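Long-range contacts in RNA-binding protein 12 (Homo sapiens, PDB 2EK1), which probably binds RNA through an RNA recognition motif, the domain captured here as a dimer: residues Y39-G44 with A60-E65; N22-V27 with R80-R85. One frame throughout, in Å; residues are numbered along the deposited sequence.

Contact 1: Y39-G44 with A60-E65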
# COMPACT_ATOMS: atom_id res chain seq x y z
N TYR A 39 18.83 1.71 5.50
CA TYR A 39 17.89 2.40 6.39
C TYR A 39 16.90 1.58 7.21
O TYR A 39 16.02 2.14 7.83
CB TYR A 39 17.14 3.57 5.66
CG TYR A 39 17.96 4.84 5.43
CD1 TYR A 39 17.80 5.97 6.24
CD2 TYR A 39 18.96 4.83 4.49
CE1 TYR A 39 18.66 7.08 6.13
CE2 TYR A 39 19.85 5.90 4.37
CZ TYR A 39 19.72 7.04 5.20
OH TYR A 39 20.74 8.00 5.13
N GLN A 40 16.98 0.25 7.25
CA GLN A 40 16.04 -0.49 8.13
C GLN A 40 14.51 -0.46 7.86
O GLN A 40 13.61 -0.51 8.73
CB GLN A 40 16.34 -0.13 9.57
CG GLN A 40 17.76 -0.49 10.04
CD GLN A 40 18.91 0.10 9.18
OE1 GLN A 40 19.73 -0.64 8.63
NE2 GLN A 40 18.96 1.43 9.08
N VAL A 41 14.21 -0.40 6.58
CA VAL A 41 12.87 -0.46 6.13
C VAL A 41 12.49 -1.90 6.46
O VAL A 41 13.30 -2.80 6.31
CB VAL A 41 12.93 -0.20 4.61
CG1 VAL A 41 13.53 -1.39 3.91
CG2 VAL A 41 11.62 0.11 4.06
N ILE A 42 11.27 -2.16 6.89
CA ILE A 42 10.81 -3.48 7.17
C ILE A 42 10.60 -4.15 5.81
O ILE A 42 9.74 -3.70 5.01
CB ILE A 42 9.47 -3.43 7.87
CG1 ILE A 42 9.67 -2.69 9.21
CG2 ILE A 42 8.97 -4.81 7.98
CD1 ILE A 42 8.43 -2.39 10.00
N PRO A 43 11.32 -5.28 5.55
CA PRO A 43 11.23 -5.97 4.26
C PRO A 43 9.93 -6.57 3.67
O PRO A 43 9.88 -6.76 2.42
CB PRO A 43 12.44 -6.97 4.32
CG PRO A 43 13.10 -6.74 5.68
CD PRO A 43 11.98 -6.18 6.52
N GLY A 44 8.89 -6.81 4.48
CA GLY A 44 7.61 -7.33 3.98
C GLY A 44 6.48 -6.27 4.11
O GLY A 44 5.28 -6.61 4.01
N ALA A 60 3.94 4.14 -3.46
CA ALA A 60 4.07 2.99 -2.56
C ALA A 60 4.03 3.48 -1.10
O ALA A 60 4.11 4.69 -0.86
CB ALA A 60 5.32 2.34 -2.81
N MSE A 61 3.85 2.57 -0.19
CA MSE A 61 3.82 2.82 1.24
C MSE A 61 4.87 1.81 1.65
O MSE A 61 4.95 0.69 1.08
CB MSE A 61 2.47 2.43 1.85
CG MSE A 61 1.29 3.12 1.21
SE MSE A 61 -0.33 2.61 2.14
CE MSE A 61 -0.01 4.01 3.43
N VAL A 62 5.65 2.21 2.63
CA VAL A 62 6.74 1.40 3.12
C VAL A 62 6.86 1.74 4.64
O VAL A 62 6.56 2.87 5.08
CB VAL A 62 7.95 1.82 2.26
CG1 VAL A 62 9.04 2.30 3.05
CG2 VAL A 62 8.29 0.78 1.21
N ALA A 63 7.26 0.76 5.44
CA ALA A 63 7.32 1.01 6.89
C ALA A 63 8.68 0.74 7.52
O ALA A 63 9.44 0.01 7.01
CB ALA A 63 6.26 0.20 7.62
N PHE A 64 8.90 1.37 8.66
CA PHE A 64 10.14 1.29 9.39
C PHE A 64 9.73 0.98 10.83
O PHE A 64 8.59 1.33 11.29
CB PHE A 64 10.85 2.67 9.35
CG PHE A 64 11.20 3.12 7.96
CD1 PHE A 64 12.47 2.86 7.41
CD2 PHE A 64 10.27 3.74 7.19
CE1 PHE A 64 12.78 3.23 6.13
CE2 PHE A 64 10.61 4.12 5.86
CZ PHE A 64 11.86 3.86 5.35
N GLU A 65 10.67 0.37 11.51
CA GLU A 65 10.50 -0.02 12.89
C GLU A 65 10.21 1.07 13.86
O GLU A 65 9.49 0.88 14.78
CB GLU A 65 11.71 -0.84 13.39
CG GLU A 65 11.95 -2.17 12.61
CD GLU A 65 10.80 -3.17 12.68
OE1 GLU A 65 10.99 -4.38 12.34
OE2 GLU A 65 9.67 -2.76 13.08

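Contact 2: N22-V27 with R80-R85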
# COMPACT_ATOMS: atom_id res chain seq x y z
N ASN A 22 6.44 9.02 -7.43
CA ASN A 22 7.23 9.28 -8.59
C ASN A 22 8.13 8.14 -8.94
O ASN A 22 9.05 8.36 -9.67
CB ASN A 22 8.05 10.58 -8.47
CG ASN A 22 8.38 11.14 -9.84
OD1 ASN A 22 7.58 10.97 -10.81
ND2 ASN A 22 9.52 11.78 -9.95
N MSE A 23 7.90 6.91 -8.42
CA MSE A 23 8.75 5.82 -8.88
C MSE A 23 8.44 5.43 -10.36
O MSE A 23 7.37 5.63 -10.78
CB MSE A 23 8.51 4.56 -8.05
CG MSE A 23 8.69 4.84 -6.58
SE MSE A 23 8.32 3.12 -5.61
CE MSE A 23 6.48 2.91 -6.05
N PRO A 24 9.39 4.87 -11.11
CA PRO A 24 9.00 4.50 -12.48
C PRO A 24 8.08 3.31 -12.37
O PRO A 24 8.04 2.58 -11.32
CB PRO A 24 10.31 4.12 -13.12
CG PRO A 24 11.14 3.61 -11.99
CD PRO A 24 10.82 4.59 -10.87
N PHE A 25 7.32 3.15 -13.43
CA PHE A 25 6.37 2.09 -13.56
C PHE A 25 7.02 0.69 -13.58
O PHE A 25 6.34 -0.25 -13.38
CB PHE A 25 5.57 2.21 -14.86
CG PHE A 25 6.24 1.46 -16.05
CD1 PHE A 25 7.03 2.16 -16.96
CD2 PHE A 25 6.03 0.06 -16.24
CE1 PHE A 25 7.59 1.49 -18.06
CE2 PHE A 25 6.59 -0.63 -17.33
CZ PHE A 25 7.38 0.09 -18.26
N THR A 26 8.30 0.57 -13.89
CA THR A 26 9.03 -0.72 -13.91
C THR A 26 9.64 -1.10 -12.55
O THR A 26 10.30 -2.12 -12.43
CB THR A 26 10.25 -0.69 -14.87
OG1 THR A 26 11.24 0.23 -14.36
CG2 THR A 26 9.81 -0.26 -16.24
N VAL A 27 9.44 -0.27 -11.53
CA VAL A 27 10.05 -0.54 -10.26
C VAL A 27 9.71 -1.97 -9.70
O VAL A 27 8.63 -2.50 -9.91
CB VAL A 27 9.69 0.58 -9.21
CG1 VAL A 27 8.26 0.46 -8.76
CG2 VAL A 27 10.62 0.54 -8.01
N ARG A 80 16.30 11.28 -4.17
CA ARG A 80 17.36 10.43 -4.71
C ARG A 80 16.74 9.65 -5.83
O ARG A 80 15.54 9.48 -5.87
CB ARG A 80 17.89 9.46 -3.68
CG ARG A 80 18.32 10.25 -2.53
CD ARG A 80 19.76 9.98 -2.09
NE ARG A 80 20.01 10.86 -0.93
CZ ARG A 80 19.99 12.21 -0.97
NH1 ARG A 80 20.19 12.92 0.14
NH2 ARG A 80 19.76 12.87 -2.12
N PRO A 81 17.54 9.10 -6.70
CA PRO A 81 16.87 8.39 -7.79
C PRO A 81 16.61 6.95 -7.64
O PRO A 81 17.22 6.24 -6.81
CB PRO A 81 17.85 8.58 -8.96
CG PRO A 81 19.14 8.41 -8.25
CD PRO A 81 18.99 9.24 -6.96
N ILE A 82 15.66 6.52 -8.47
CA ILE A 82 15.33 5.08 -8.66
C ILE A 82 15.22 5.13 -10.15
O ILE A 82 14.37 5.84 -10.71
CB ILE A 82 13.99 4.66 -8.12
CG1 ILE A 82 14.14 4.40 -6.63
CG2 ILE A 82 13.56 3.34 -8.83
CD1 ILE A 82 12.91 3.91 -5.96
N GLY A 83 16.11 4.42 -10.83
CA GLY A 83 16.09 4.50 -12.28
C GLY A 83 16.29 5.96 -12.61
O GLY A 83 17.02 6.63 -11.93
N SER A 84 15.58 6.46 -13.60
CA SER A 84 15.69 7.85 -14.07
C SER A 84 14.79 8.86 -13.31
O SER A 84 14.71 10.04 -13.69
CB SER A 84 15.35 7.88 -15.58
OG SER A 84 13.95 8.10 -15.83
N ARG A 85 14.12 8.42 -12.24
CA ARG A 85 13.29 9.39 -11.57
C ARG A 85 13.72 9.70 -10.16
O ARG A 85 14.18 8.83 -9.46
CB ARG A 85 11.86 8.89 -11.54
CG ARG A 85 11.18 9.01 -12.88
CD ARG A 85 10.15 7.93 -13.10
NE ARG A 85 8.78 8.43 -13.08
CZ ARG A 85 8.35 9.58 -13.62
NH1 ARG A 85 7.06 9.91 -13.51
NH2 ARG A 85 9.16 10.41 -14.22

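Contact 1: Y39-G44 with A60-E65
The carbonyl oxygen of Ala63 takes the backbone N-H of Ile42 in a short, nearly straight bond, N to O 2.8 Å with 171° at the hydrogen. Val41 CA adds a CA-H...O contact to the same oxygen, so the loop after helix 29-35 presses two successive residues against one peptide group near the end of strand 59-64. Around this bond the side chains of Val41 and Ile42 do different work. Val41 goes inward: CG2, set anti to the backbone N, lies over one face of the Phe64 ring, 4.3 Å from its centroid, and meets Val62 CG1 at 3.5 Å. The ring's edge receives Tyr39 O, which lies in the ring plane, 3.6 Å from Phe64 CD1. Ile42 instead reaches across the end of the strand, its CD1 4.1 Å from Ala63 CB and against the carboxylate of Glu65, whose chain bends at chi2 and crosses the isoleucine at about a right angle. Phe64 and Val62 reach on to Ala70 of helix 67-77 and Ile32 of helix 29-35. Val41, Val62 and Phe64 belong to the core between sheet and helices of the beta-alpha-beta-beta-alpha-beta RNA recognition motif, and the loop before strand 47-50 packs against its edge.

Contact 2: N22-V27 with R80-R85
Ile82 is the first residue of 80-85 to meet the loop 22-27, and does so with both branches. Ile82 CG2, anti to the backbone N (CG1 at chi1 -82°), lies 3.6 Å from Pro24 CD and 4.1 Å from Val27 CG2. The other branch ends in CD1, 4.4 Å from CG of the selenomethionine Met23. Phe35 and Ile32 of helix 29-35 continue this apolar cluster, the first touching Ile82, the second Met23 and Val27. Gly83 follows in a type II' turn from Ile82 to Arg85, closed by Arg85 N to Ile82 O at 3.0 Å; its positive phi suits glycine. This turn makes 81-82 and the start of 85-90 a beta hairpin at the sheet edge of the RNA recognition motif, packed on the loop before helix 29-35. At the last position of the turn, Arg85 folds back over the loop. The bend at chi2 lays Arg85 CD 3.8 Å from Pro24 CB, and the bend at chi3 then turns the guanidinium across Asn22, the two flat groups 59° apart. Asn22 OD1 stands over the guanidinium face, 2.9 Å from Arg85 NH1, but at too poor an angle for a hydrogen bond, while Met23 O lies at the edge. Asn22 ND2 donates to Lys86 O. With an alanine in place of Asn22, Lys86 O is likely to lose this donor, and the guanidinium the amide oxygen at its face. Chemically, an apolar half centres on the buried Ile82, and in the outer half the exposed Arg85 rests on Pro24, its charge probably favoured by OD1 and Met23 O, without a hydrogen bond between the segments.

Overall arrangement
Contacts 1 and 2 sit on opposite sides of the chain's centre, their own centres about 17 Å apart, yet both are built on the same antiparallel sheet. Along the chain the order is 22-27, 39-44, 60-65, 80-85, so both segments of contact 1 fall between those of contact 2. Helix 29-35 links them: it starts after 22-27, ends before 39-44, and gives side chains to both. They also meet directly, Met23 CE lying 3.5 Å from Ala60 CB. Contact 1 thus fastens the loop after that helix to strand 59-64, and contact 2 the loop before it to the turn between strands 81-82 and 85-90, so the loops on both ends of helix 29-35 are packed onto the sheet side of one RNA recognition motif.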